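Local coordinates for Alpha/beta hydrolase family protein (Bacillus anthracis, PDB 3OOS), which is probably a hydrolase of the alpha/beta fold family, its natural substrate unidentified, at residues L26-L31 / V52-L57; F18-G23 / F42-T47; G122-S127 / C241-L246; S224-G229 / P248-T253; K254-N259 / I267-Q272. All coordinates share one frame; numbering follows the deposited sequence. Where two conformers were deposited one is given.

Contact 1: L26-L31 / V52-L57. With SO4 (sulfate ion), chain B.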
# COMPACT_ATOMS: atom_id res chain seq x y z
N LEU A 26 -4.77 3.99 -13.45
CA LEU A 26 -4.27 3.17 -12.36
C LEU A 26 -4.63 3.84 -11.04
O LEU A 26 -4.22 4.98 -10.78
CB LEU A 26 -2.76 2.98 -12.46
CG LEU A 26 -2.10 2.11 -11.39
CD1 LEU A 26 -2.42 0.64 -11.64
CD2 LEU A 26 -0.60 2.32 -11.38
N CYS A 27 -5.39 3.14 -10.21
CA CYS A 27 -5.71 3.59 -8.87
C CYS A 27 -4.60 3.15 -7.91
O CYS A 27 -4.18 1.99 -7.93
CB CYS A 27 -7.06 3.02 -8.42
SG CYS A 27 -7.57 3.49 -6.76
N VAL A 28 -4.13 4.08 -7.09
CA VAL A 28 -3.14 3.79 -6.05
C VAL A 28 -3.65 4.34 -4.73
O VAL A 28 -4.06 5.50 -4.66
CB VAL A 28 -1.75 4.41 -6.35
CG1 VAL A 28 -0.80 4.22 -5.16
CG2 VAL A 28 -1.16 3.81 -7.62
N THR A 29 -3.62 3.52 -3.69
CA THR A 29 -3.90 4.00 -2.35
C THR A 29 -3.24 3.08 -1.33
O THR A 29 -2.56 2.12 -1.70
CB THR A 29 -5.43 4.20 -2.09
OG1 THR A 29 -5.62 5.02 -0.93
CG2 THR A 29 -6.16 2.88 -1.91
N HIS A 30 -3.42 3.40 -0.05
CA HIS A 30 -2.89 2.60 1.03
C HIS A 30 -4.00 2.43 2.05
O HIS A 30 -4.96 3.19 2.06
CB HIS A 30 -1.68 3.30 1.66
CG HIS A 30 -0.98 2.47 2.69
ND1 HIS A 30 -1.21 2.60 4.04
CD2 HIS A 30 -0.06 1.48 2.55
CE1 HIS A 30 -0.46 1.73 4.69
NE2 HIS A 30 0.25 1.04 3.81
N LEU A 31 -3.88 1.43 2.91
CA LEU A 31 -4.95 1.11 3.85
C LEU A 31 -5.10 2.11 5.00
O LEU A 31 -6.20 2.27 5.55
CB LEU A 31 -4.77 -0.31 4.41
CG LEU A 31 -5.98 -0.92 5.11
CD1 LEU A 31 -7.20 -0.93 4.19
CD2 LEU A 31 -5.64 -2.31 5.58
N VAL A 52 -2.26 8.09 -13.05
CA VAL A 52 -2.33 7.60 -11.67
C VAL A 52 -3.28 8.41 -10.81
O VAL A 52 -3.14 9.63 -10.69
CB VAL A 52 -0.92 7.53 -11.01
CG1 VAL A 52 -1.01 6.99 -9.58
CG2 VAL A 52 0.01 6.66 -11.85
N TYR A 53 -4.26 7.72 -10.23
CA TYR A 53 -5.22 8.30 -9.30
C TYR A 53 -4.83 7.90 -7.88
O TYR A 53 -5.08 6.77 -7.45
CB TYR A 53 -6.64 7.80 -9.63
CG TYR A 53 -7.14 8.30 -10.96
CD1 TYR A 53 -6.78 7.67 -12.16
CD2 TYR A 53 -7.97 9.42 -11.04
CE1 TYR A 53 -7.23 8.13 -13.39
CE2 TYR A 53 -8.42 9.90 -12.26
CZ TYR A 53 -8.05 9.25 -13.43
OH TYR A 53 -8.50 9.72 -14.64
N LEU A 54 -4.18 8.83 -7.19
CA LEU A 54 -3.71 8.62 -5.82
C LEU A 54 -4.80 9.06 -4.86
O LEU A 54 -5.01 10.26 -4.67
CB LEU A 54 -2.40 9.39 -5.59
CG LEU A 54 -1.72 9.30 -4.22
CD1 LEU A 54 -1.26 7.87 -3.93
CD2 LEU A 54 -0.55 10.27 -4.15
N VAL A 55 -5.49 8.09 -4.26
CA VAL A 55 -6.73 8.35 -3.53
C VAL A 55 -6.55 8.50 -2.01
O VAL A 55 -5.86 7.70 -1.37
CB VAL A 55 -7.78 7.24 -3.81
CG1 VAL A 55 -9.09 7.50 -3.06
CG2 VAL A 55 -8.04 7.13 -5.31
N ASN A 56 -7.16 9.54 -1.47
CA ASN A 56 -7.37 9.66 -0.03
C ASN A 56 -8.68 8.97 0.36
O ASN A 56 -9.76 9.39 -0.08
CB ASN A 56 -7.37 11.13 0.42
CG ASN A 56 -5.97 11.65 0.76
OD1 ASN A 56 -5.71 12.86 0.72
ND2 ASN A 56 -5.08 10.74 1.12
N LEU A 57 -8.58 7.91 1.15
CA LEU A 57 -9.75 7.14 1.55
C LEU A 57 -10.58 7.88 2.61
O LEU A 57 -10.21 8.98 3.04
CB LEU A 57 -9.33 5.76 2.07
CG LEU A 57 -8.63 4.86 1.05
CD1 LEU A 57 -8.18 3.57 1.72
CD2 LEU A 57 -9.53 4.57 -0.14
S SO4 B . 2.71 -0.36 5.93
O1 SO4 B . 2.34 -0.33 7.34
O2 SO4 B . 3.93 -1.14 5.77
O3 SO4 B . 1.62 -0.93 5.15
O4 SO4 B . 2.96 1.01 5.49
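Residues Leu26-Val28 run parallel to Val52-Leu54 in the central sheet of the alpha/beta hydrolase fold, and the loop that follows carries His30 to what is probably the active site. Three backbone bonds join the strands: Tyr53 N to Leu26 O (2.8 Å), Val28 N to Tyr53 O (2.9 Å, nearly straight at 178°) and Val55 N to Val28 O (3.0 Å). Side chains alternate. Val28 CG2 meets Val52 CG1 at 3.7 Å and its other branch, CG1, meets Leu54 CD1; on the face of Cys27 and Tyr53, Cys27 SG touches Val55 CG2 at 3.9 Å. Just past the pairing, Thr29 OG1 lies anti to its own N (chi1 -163°) and gives a 2.7 Å bond to Val55 O from 31° outside the carbonyl plane. Leu57 folds back over Thr29 OG1, with its CD1 3.3 Å from His30 O. The His30 imidazole meets the sulfate at its edge, NE2 donating to O3 at 2.7 Å; Tyr32 OH, Ser99 OG and Ala100 N bind the same ion. Ser99 belongs to a probable nucleophile elbow, so the sulfate, likely from the crystallisation liquor, marks an anion-binding spot consistent with an oxyanion site.

Contact 2: F18-G23 / F42-T47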
# COMPACT_ATOMS: atom_id res chain seq x y z
N PHE A 18 -5.36 12.66 -6.07
CA PHE A 18 -4.37 13.39 -6.84
C PHE A 18 -4.10 12.66 -8.14
O PHE A 18 -3.99 11.44 -8.16
CB PHE A 18 -3.10 13.57 -5.99
CG PHE A 18 -3.39 14.20 -4.65
CD1 PHE A 18 -3.39 15.58 -4.51
CD2 PHE A 18 -3.71 13.40 -3.55
CE1 PHE A 18 -3.69 16.17 -3.28
CE2 PHE A 18 -4.02 13.98 -2.32
CZ PHE A 18 -4.01 15.37 -2.18
N LEU A 19 -4.03 13.43 -9.23
CA LEU A 19 -3.80 12.87 -10.55
C LEU A 19 -2.44 13.28 -11.11
O LEU A 19 -2.06 14.45 -11.05
CB LEU A 19 -4.90 13.29 -11.53
CG LEU A 19 -4.73 12.80 -12.98
CD1 LEU A 19 -4.92 11.29 -13.09
CD2 LEU A 19 -5.69 13.52 -13.92
N LYS A 20 -1.72 12.31 -11.66
CA LYS A 20 -0.50 12.58 -12.41
C LYS A 20 -0.28 11.48 -13.45
O LYS A 20 -0.45 10.30 -13.15
CB LYS A 20 0.72 12.69 -11.49
CG LYS A 20 2.02 13.05 -12.20
CD LYS A 20 3.16 13.20 -11.21
CE LYS A 20 4.51 13.29 -11.91
NZ LYS A 20 5.63 13.49 -10.95
N GLY A 21 0.09 11.89 -14.66
CA GLY A 21 0.49 10.95 -15.69
C GLY A 21 -0.50 10.78 -16.81
O GLY A 21 -1.69 11.08 -16.67
N GLU A 22 0.01 10.29 -17.94
CA GLU A 22 -0.80 9.93 -19.10
C GLU A 22 -0.72 8.43 -19.30
O GLU A 22 0.30 7.80 -19.00
CB GLU A 22 -0.30 10.65 -20.35
CG GLU A 22 -0.45 12.16 -20.33
CD GLU A 22 0.02 12.80 -21.63
OE1 GLU A 22 -0.64 12.60 -22.67
OE2 GLU A 22 1.05 13.50 -21.60
N GLY A 23 -1.80 7.85 -19.82
CA GLY A 23 -1.83 6.43 -20.12
C GLY A 23 -3.04 5.78 -19.50
O GLY A 23 -3.95 6.48 -19.04
N PHE A 42 5.93 5.58 -3.99
CA PHE A 42 5.45 4.34 -4.60
C PHE A 42 4.61 4.63 -5.84
O PHE A 42 4.77 3.97 -6.87
CB PHE A 42 4.67 3.50 -3.58
CG PHE A 42 3.85 2.40 -4.19
CD1 PHE A 42 4.46 1.29 -4.78
CD2 PHE A 42 2.46 2.47 -4.17
CE1 PHE A 42 3.69 0.27 -5.35
CE2 PHE A 42 1.68 1.46 -4.73
CZ PHE A 42 2.30 0.36 -5.32
N ALA A 43 3.73 5.63 -5.75
CA ALA A 43 2.86 6.00 -6.86
C ALA A 43 3.61 6.64 -8.03
O ALA A 43 3.28 6.39 -9.19
CB ALA A 43 1.74 6.93 -6.38
N ASN A 44 4.63 7.43 -7.72
CA ASN A 44 5.28 8.27 -8.73
C ASN A 44 5.87 7.54 -9.94
O ASN A 44 5.67 7.99 -11.07
CB ASN A 44 6.32 9.21 -8.09
CG ASN A 44 6.55 10.47 -8.91
OD1 ASN A 44 7.69 10.92 -9.08
ND2 ASN A 44 5.47 11.05 -9.43
N PRO A 45 6.59 6.42 -9.74
CA PRO A 45 7.13 5.72 -10.91
C PRO A 45 6.06 5.29 -11.91
O PRO A 45 6.33 5.23 -13.12
CB PRO A 45 7.82 4.50 -10.31
CG PRO A 45 8.22 4.94 -8.95
CD PRO A 45 7.08 5.81 -8.48
N PHE A 46 4.86 5.01 -11.43
CA PHE A 46 3.77 4.60 -12.32
C PHE A 46 3.30 5.70 -13.26
O PHE A 46 2.77 5.42 -14.33
CB PHE A 46 2.61 4.02 -11.50
CG PHE A 46 2.95 2.73 -10.82
CD1 PHE A 46 2.91 1.53 -11.52
CD2 PHE A 46 3.34 2.72 -9.48
CE1 PHE A 46 3.23 0.33 -10.89
CE2 PHE A 46 3.68 1.53 -8.85
CZ PHE A 46 3.62 0.33 -9.55
N THR A 47 3.53 6.96 -12.87
CA THR A 47 3.10 8.11 -13.68
C THR A 47 3.85 8.25 -15.01
O THR A 47 3.43 9.00 -15.88
CB THR A 47 3.21 9.45 -12.90
OG1 THR A 47 4.59 9.78 -12.68
CG2 THR A 47 2.48 9.36 -11.57
O HOH W 1 2.65 9.43 -18.40
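Asn44 O, in the turn that packs beside Lys20, is gripped twice by one residue: Thr47 OG1 donates to it at 2.6 Å in the carbonyl plane, and Thr47 N donates at 3.0 Å. The threonine hydroxyl can do this because OG1 stands between the backbone N and the carbonyl carbon (chi1 69°), folded back over the turn. The same rotation sends CG2 the other way, toward the strand, where it sits 3.5 Å from Lys20 O and 3.8 Å from Lys20 CB. The lysine is extended throughout, and its methylene groups run past the threonine and on to Asn44: CG lies 3.9 Å from Thr47 CB, and CE 3.6 Å from Thr47 OG1. At the far end the ammonium group makes a weak hydrogen bond to Ala1 O, while Trp3 packs on both Lys20 and Asn44.

Where the strand ends, the backbone takes over. Gly21, at a positive phi of 109°, puts no side chain between itself and the turn. Water 1 then ties the two backbones together, accepting from Glu22 N at 2.8 Å and donating to Thr47 O at 2.7 Å. Ser51 OG, at the first residue of the neighbouring strand 51-55, bonds to both Gly21 O and Gly23 O. A threonine whose hydroxyl returns to the carbonyl three residues back is a common feature of helical turns; here 42-47 has helical backbone angles, and it lies against the end of strand 13-20 at the antiparallel side of the alpha/beta hydrolase sheet.

Contact 3: G122-S127 / C241-L246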
# COMPACT_ATOMS: atom_id res chain seq x y z
N GLY A 122 2.78 -5.21 -3.81
CA GLY A 122 4.13 -5.18 -3.25
C GLY A 122 4.20 -5.48 -1.77
O GLY A 122 3.35 -5.03 -1.00
N GLY A 123 5.20 -6.26 -1.38
CA GLY A 123 5.50 -6.53 0.04
C GLY A 123 4.30 -6.90 0.89
O GLY A 123 4.19 -6.44 2.03
N ALA A 124 3.42 -7.73 0.36
CA ALA A 124 2.17 -8.05 1.05
C ALA A 124 2.09 -9.51 1.47
O ALA A 124 3.09 -10.25 1.44
CB ALA A 124 0.97 -7.66 0.19
N ALA A 125 0.91 -9.93 1.90
CA ALA A 125 0.66 -11.30 2.30
C ALA A 125 -0.80 -11.62 2.02
O ALA A 125 -1.64 -10.71 2.01
CB ALA A 125 0.97 -11.49 3.78
N ALA A 126 -1.09 -12.89 1.79
CA ALA A 126 -2.45 -13.35 1.49
C ALA A 126 -3.26 -13.66 2.75
O ALA A 126 -4.45 -13.97 2.67
CB ALA A 126 -2.40 -14.56 0.56
N SER A 127 -2.61 -13.60 3.92
CA SER A 127 -3.30 -13.80 5.19
C SER A 127 -2.55 -13.13 6.33
O SER A 127 -1.45 -12.61 6.14
CB SER A 127 -3.47 -15.29 5.50
OG SER A 127 -2.28 -15.82 6.05
N CYS A 241 5.90 -14.81 -2.48
CA CYS A 241 5.98 -16.07 -3.23
C CYS A 241 4.65 -16.81 -3.19
O CYS A 241 4.18 -17.33 -4.21
CB CYS A 241 7.09 -16.96 -2.69
SG CYS A 241 8.73 -16.31 -2.98
N GLU A 242 4.04 -16.86 -2.01
CA GLU A 242 2.74 -17.52 -1.84
C GLU A 242 1.67 -16.86 -2.71
O GLU A 242 0.94 -17.54 -3.42
CB GLU A 242 2.30 -17.53 -0.38
CG GLU A 242 0.90 -18.11 -0.19
CD GLU A 242 0.49 -18.24 1.26
OE1 GLU A 242 0.58 -17.24 2.00
OE2 GLU A 242 0.06 -19.34 1.65
N ILE A 243 1.58 -15.53 -2.63
CA ILE A 243 0.61 -14.78 -3.44
C ILE A 243 0.76 -15.11 -4.93
O ILE A 243 -0.23 -15.44 -5.60
CB ILE A 243 0.73 -13.25 -3.23
CG1 ILE A 243 0.29 -12.87 -1.81
CG2 ILE A 243 -0.11 -12.50 -4.26
CD1 ILE A 243 0.75 -11.47 -1.38
N ALA A 244 1.99 -15.03 -5.44
CA ALA A 244 2.25 -15.26 -6.86
C ALA A 244 1.96 -16.70 -7.28
O ALA A 244 1.55 -16.94 -8.42
CB ALA A 244 3.67 -14.88 -7.21
N ASN A 245 2.16 -17.65 -6.37
CA ASN A 245 1.84 -19.05 -6.66
C ASN A 245 0.33 -19.30 -6.72
O ASN A 245 -0.16 -20.03 -7.59
CB ASN A 245 2.49 -19.99 -5.64
CG ASN A 245 2.08 -21.43 -5.84
OD1 ASN A 245 2.54 -22.10 -6.78
ND2 ASN A 245 1.19 -21.92 -4.99
N LEU A 246 -0.41 -18.69 -5.79
CA LEU A 246 -1.85 -18.94 -5.66
C LEU A 246 -2.66 -18.35 -6.81
O LEU A 246 -3.61 -18.97 -7.29
CB LEU A 246 -2.37 -18.44 -4.31
CG LEU A 246 -1.91 -19.22 -3.07
CD1 LEU A 246 -2.36 -18.51 -1.80
CD2 LEU A 246 -2.42 -20.67 -3.10
O HOH W 2 1.01 -14.62 1.43
O HOH W 3 -0.32 -16.79 4.51
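This is a buried contact between a loop and a helix: Ala124, Ala125 and Ala126, in the loop leaving strand 116-122, receive Ile243 from helix 237-246. The isoleucine does most of the work. Its CG1 lies anti to the carbonyl carbon (chi1 -68°), and the extended branch carries CD1 to the loop backbone, 3.6 Å from Ala125 N and 3.7 Å from Ala124 C. Ala124 CB touches the same methyl at 4.1 Å, and Ala126 CB packs on CG1 at 4.0 Å. In the alpha/beta hydrolase fold such a helix covers one side of the central sheet, and here Ile243 also rests on Ile226 of strand 224-229, so one side chain meets both the sheet and the loop that follows strand 116-122. No direct hydrogen bond crosses the contact; two waters supply the polar link, both donating to Glu242 OE1. Water 2 accepts from Ala126 N at 2.7 Å, which satisfies a backbone N-H beside the apolar patch, and gives its own hydrogen to OE1 at 2.7 Å. Water 3 joins OE1 to Ser127 OG, 2.7 Å from each. Arg214 packs against Glu242, Ala126 and Ser127, while Ala125 O is hydrogen-bonded to Tyr211 OH.

Contact 4: S224-G229 / P248-T253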
# COMPACT_ATOMS: atom_id res chain seq x y z
N SER A 224 -1.67 -10.19 -12.55
CA SER A 224 -1.27 -9.84 -11.20
C SER A 224 0.24 -9.76 -11.11
O SER A 224 0.94 -10.75 -11.32
CB SER A 224 -1.82 -10.87 -10.21
OG SER A 224 -3.24 -10.91 -10.30
N PHE A 225 0.74 -8.56 -10.83
CA PHE A 225 2.17 -8.32 -10.81
C PHE A 225 2.64 -8.17 -9.37
O PHE A 225 2.44 -7.12 -8.75
CB PHE A 225 2.52 -7.10 -11.67
CG PHE A 225 2.07 -7.24 -13.11
CD1 PHE A 225 2.88 -7.85 -14.05
CD2 PHE A 225 0.82 -6.75 -13.50
CE1 PHE A 225 2.46 -7.99 -15.38
CE2 PHE A 225 0.40 -6.88 -14.83
CZ PHE A 225 1.21 -7.50 -15.77
N ILE A 226 3.23 -9.24 -8.84
CA ILE A 226 3.64 -9.31 -7.44
C ILE A 226 5.13 -8.98 -7.35
O ILE A 226 5.91 -9.40 -8.19
CB ILE A 226 3.38 -10.73 -6.85
CG1 ILE A 226 2.04 -11.32 -7.32
CG2 ILE A 226 3.51 -10.73 -5.32
CD1 ILE A 226 0.80 -10.44 -7.05
N TYR A 227 5.52 -8.21 -6.34
CA TYR A 227 6.93 -7.91 -6.13
C TYR A 227 7.22 -7.79 -4.64
O TYR A 227 6.31 -7.57 -3.83
CB TYR A 227 7.37 -6.63 -6.88
CG TYR A 227 6.89 -5.36 -6.21
CD1 TYR A 227 7.61 -4.78 -5.17
CD2 TYR A 227 5.70 -4.74 -6.62
CE1 TYR A 227 7.17 -3.62 -4.54
CE2 TYR A 227 5.26 -3.58 -6.00
CZ TYR A 227 5.99 -3.03 -4.96
OH TYR A 227 5.56 -1.89 -4.33
N CYS A 228 8.50 -7.91 -4.27
CA CYS A 228 8.92 -7.77 -2.89
C CYS A 228 10.42 -7.60 -2.82
O CYS A 228 11.16 -8.16 -3.63
CB CYS A 228 8.51 -9.01 -2.08
SG CYS A 228 8.62 -8.83 -0.28
N GLY A 229 10.87 -6.81 -1.85
CA GLY A 229 12.29 -6.74 -1.51
C GLY A 229 12.71 -8.03 -0.83
O GLY A 229 12.01 -8.54 0.05
N PRO A 248 -3.49 -17.66 -10.45
CA PRO A 248 -3.15 -18.39 -11.68
C PRO A 248 -2.31 -17.61 -12.70
O PRO A 248 -1.39 -18.18 -13.29
CB PRO A 248 -4.51 -18.74 -12.28
CG PRO A 248 -5.43 -18.77 -11.13
CD PRO A 248 -4.92 -17.76 -10.14
N ASN A 249 -2.60 -16.32 -12.89
CA ASN A 249 -1.92 -15.53 -13.92
C ASN A 249 -0.96 -14.48 -13.35
O ASN A 249 -0.82 -13.38 -13.90
CB ASN A 249 -2.94 -14.87 -14.86
CG ASN A 249 -3.88 -15.88 -15.51
OD1 ASN A 249 -5.10 -15.80 -15.35
ND2 ASN A 249 -3.32 -16.84 -16.23
N ALA A 250 -0.29 -14.83 -12.25
CA ALA A 250 0.62 -13.89 -11.58
C ALA A 250 2.07 -14.04 -12.02
O ALA A 250 2.51 -15.12 -12.39
CB ALA A 250 0.52 -14.04 -10.07
N THR A 251 2.80 -12.93 -11.97
CA THR A 251 4.26 -12.95 -12.06
C THR A 251 4.85 -12.46 -10.74
O THR A 251 4.18 -11.77 -9.97
CB THR A 251 4.80 -12.07 -13.21
OG1 THR A 251 4.51 -10.69 -12.96
CG2 THR A 251 4.22 -12.49 -14.57
N LEU A 252 6.10 -12.82 -10.49
CA LEU A 252 6.80 -12.42 -9.27
C LEU A 252 8.14 -11.77 -9.62
O LEU A 252 8.93 -12.33 -10.38
CB LEU A 252 7.02 -13.64 -8.36
CG LEU A 252 7.79 -13.41 -7.05
CD1 LEU A 252 7.07 -12.45 -6.10
CD2 LEU A 252 8.06 -14.75 -6.37
N THR A 253 8.37 -10.59 -9.06
CA THR A 253 9.61 -9.85 -9.29
C THR A 253 10.33 -9.63 -7.97
O THR A 253 9.77 -9.05 -7.03
CB THR A 253 9.33 -8.49 -9.98
OG1 THR A 253 8.63 -8.72 -11.21
CG2 THR A 253 10.64 -7.76 -10.29
O HOH W 4 0.52 -11.29 -14.66
O HOH W 5 5.94 -9.23 -11.04
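Ile226 lies between Ala250 and Leu252 where two parallel strands, 224-229 and 250-255, form the edge of the sheet; with helix 237-246 between them in sequence they make a beta-alpha-beta unit of the alpha/beta hydrolase fold. Along the isoleucine, CB sits 3.4 Å from Thr251 O. Two branches leave it. CG2 turns to Leu252 and meets CD1 at 4.0 Å, whereas CG1 also passes close to Thr251 O and reaches Ala250 CB at 4.2 Å. A bend at chi2 (-55°) then takes CD1 off to Ile243, so the side chain packs on Leu252 and Ala250 of the edge strand and on the helix that covers this face.

Four backbone bonds join the strands beneath it. Ile226 N donates to Thr251 O, Thr251 N to Ser224 O, and Thr253 N to Ile226 O, each at 2.9 Å. Cys228 N follows with a longer bond to Thr253 O, 3.2 Å, and the pairing runs on to Phe255.

The opposite face carries Phe225, Tyr227, Thr251 and Thr253. Phe225 and Thr251 run alongside each other off the sheet, ring CD1 near Thr251 OG1. Tyr227 contributes its CB, packed by Thr253 CB; its ring leads away from the edge strand, and its hydroxyl is hydrogen-bonded to His98 ND1. Between the two threonines sits water 5, which donates to Ile226 O at 2.9 Å and lies 2.8 Å from Thr251 OG1 and 2.7 Å from Thr253 OG1.

Contact 5: K254-N259 / I267-Q272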
# COMPACT_ATOMS: atom_id res chain seq x y z
N LYS A 254 11.57 -10.11 -7.90
CA LYS A 254 12.37 -10.01 -6.69
C LYS A 254 13.31 -8.82 -6.76
O LYS A 254 14.02 -8.64 -7.75
CB LYS A 254 13.17 -11.30 -6.50
CG LYS A 254 13.86 -11.42 -5.16
CD LYS A 254 14.50 -12.79 -5.01
CE LYS A 254 14.71 -13.14 -3.55
NZ LYS A 254 15.27 -14.51 -3.40
N PHE A 255 13.30 -8.01 -5.71
CA PHE A 255 14.22 -6.89 -5.61
C PHE A 255 15.33 -7.26 -4.63
O PHE A 255 15.16 -7.22 -3.41
CB PHE A 255 13.46 -5.61 -5.24
CG PHE A 255 12.65 -5.05 -6.38
CD1 PHE A 255 13.20 -4.10 -7.24
CD2 PHE A 255 11.34 -5.48 -6.61
CE1 PHE A 255 12.46 -3.59 -8.31
CE2 PHE A 255 10.60 -4.97 -7.67
CZ PHE A 255 11.15 -4.02 -8.52
N GLU A 256 16.47 -7.64 -5.20
CA GLU A 256 17.56 -8.28 -4.46
C GLU A 256 18.27 -7.34 -3.49
O GLU A 256 18.84 -7.80 -2.50
CB GLU A 256 18.58 -8.87 -5.44
CG GLU A 256 17.99 -9.70 -6.59
CD GLU A 256 17.64 -11.13 -6.20
OE1 GLU A 256 17.95 -11.54 -5.06
OE2 GLU A 256 17.05 -11.84 -7.04
N GLU A 257 18.24 -6.04 -3.78
CA GLU A 257 18.95 -5.06 -2.96
C GLU A 257 17.98 -4.13 -2.24
O GLU A 257 18.29 -2.96 -1.98
CB GLU A 257 19.94 -4.26 -3.80
CG GLU A 257 21.30 -4.92 -3.95
CD GLU A 257 22.31 -4.00 -4.60
OE1 GLU A 257 23.17 -3.46 -3.89
OE2 GLU A 257 22.21 -3.81 -5.83
N SER A 258 16.82 -4.67 -1.88
CA SER A 258 15.78 -3.88 -1.23
C SER A 258 15.27 -4.55 0.04
O SER A 258 15.23 -5.78 0.13
CB SER A 258 14.59 -3.65 -2.17
OG SER A 258 14.96 -2.89 -3.31
N ASN A 259 14.90 -3.71 1.00
CA ASN A 259 14.18 -4.15 2.18
C ASN A 259 12.68 -3.96 1.93
O ASN A 259 12.06 -4.78 1.25
CB ASN A 259 14.67 -3.39 3.41
CG ASN A 259 14.10 -3.92 4.70
OD1 ASN A 259 12.90 -4.18 4.81
ND2 ASN A 259 14.96 -4.08 5.71
N ILE A 267 15.59 2.12 -8.00
CA ILE A 267 14.75 2.95 -8.87
C ILE A 267 14.73 2.48 -10.33
O ILE A 267 13.66 2.36 -10.93
CB ILE A 267 15.14 4.45 -8.76
CG1 ILE A 267 14.75 4.99 -7.37
CG2 ILE A 267 14.48 5.28 -9.86
CD1 ILE A 267 15.34 6.36 -7.03
N ASP A 268 15.91 2.19 -10.89
CA ASP A 268 16.00 1.72 -12.28
C ASP A 268 15.26 0.42 -12.50
O ASP A 268 14.50 0.29 -13.47
CB ASP A 268 17.47 1.57 -12.71
CG ASP A 268 18.17 2.90 -12.91
OD1 ASP A 268 17.49 3.95 -13.03
OD2 ASP A 268 19.42 2.90 -12.96
N LYS A 269 15.47 -0.56 -11.62
CA LYS A 269 14.78 -1.84 -11.73
C LYS A 269 13.27 -1.70 -11.51
O LYS A 269 12.48 -2.36 -12.19
CB LYS A 269 15.38 -2.88 -10.78
CG LYS A 269 14.79 -4.28 -10.96
CD LYS A 269 15.56 -5.32 -10.19
CE LYS A 269 14.83 -6.66 -10.21
NZ LYS A 269 15.72 -7.79 -9.81
N PHE A 270 12.87 -0.83 -10.58
CA PHE A 270 11.44 -0.60 -10.37
C PHE A 270 10.78 0.05 -11.58
O PHE A 270 9.65 -0.27 -11.92
CB PHE A 270 11.16 0.21 -9.09
CG PHE A 270 9.73 0.11 -8.64
CD1 PHE A 270 9.32 -0.97 -7.86
CD2 PHE A 270 8.79 1.07 -9.01
CE1 PHE A 270 7.99 -1.09 -7.45
CE2 PHE A 270 7.46 0.96 -8.61
CZ PHE A 270 7.07 -0.12 -7.82
N ASN A 271 11.50 0.96 -12.24
CA ASN A 271 11.03 1.56 -13.49
C ASN A 271 10.81 0.51 -14.57
O ASN A 271 9.81 0.55 -15.29
CB ASN A 271 11.98 2.65 -13.98
CG ASN A 271 11.83 3.95 -13.21
OD1 ASN A 271 10.77 4.24 -12.65
ND2 ASN A 271 12.89 4.76 -13.19
N GLN A 272 11.74 -0.45 -14.66
CA GLN A 272 11.61 -1.56 -15.60
C GLN A 272 10.39 -2.41 -15.24
O GLN A 272 9.64 -2.84 -16.12
CB GLN A 272 12.88 -2.42 -15.61
CG GLN A 272 12.89 -3.50 -16.68
CD GLN A 272 12.61 -2.96 -18.06
OE1 GLN A 272 13.20 -1.96 -18.49
NE2 GLN A 272 11.69 -3.60 -18.78
O HOH W 6 17.23 -6.68 -7.72
O HOH W 7 15.61 -10.62 -9.44
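Lys269 reaches from helix 267-276 to the end of the last strand, where its NZ donates to Lys254 O at 2.8 Å, almost along the C=O axis. The side chain needs its full length for this. CG leaves anti to the backbone N (chi1 -174°) and every later torsion is extended, so the methylenes slide across one face of the Phe255 ring: CG is 3.6 Å from Phe255 CE1, and CE hovers over the rim. The ammonium is too far from the ring for more than a weak cation-pi attraction.

Phe255 gets under the lysine because its CG lies anti to the carbonyl carbon (chi1 -74°). Its ring then meets Phe270, with CZ 3.6 Å from Phe270 CD1. The pair is oblique, its ring planes inclined by 37° and its centroids 5.8 Å apart. The backbone N of Phe270 approaches the rim of the Phe255 ring in its plane. Phe270 in turn meets Tyr227 edge-to-face.

Two waters surround the lysine end. Water 6 links NZ to Glu256 N, 2.8 Å from each; water 7 accepts from NZ and donates to Glu256 OE2 at 3.1 Å. The ammonium therefore has three acceptors, one carbonyl and two waters, and the opposite charge of Glu256 reaches it through water; that charge probably stabilises the ammonium without a direct salt bridge.

How the contacts relate
Contacts 1, 2, 4 and 5 all reach the one mixed sheet. Contacts 1 and 2 interleave along the chain and close first, their centres about 10 Å apart, with backbone bonds connecting strand 51-55 to strand 13-20. Contacts 3 and 4 interleave later, about 8 Å apart centre to centre: contact 4, its centre some 20 Å from that of contact 1, joins the last two parallel strands, and contact 3 places the intervening helix 237-246. Contact 5 comes last and packs the end of strand 250-255 on the C-terminal helix 267-276. There Pro45 and Phe46 of contact 2 meet Phe270. Early and late sequence thus meet through that helix, while contact 1 alone reaches the sulfate at the probable active site.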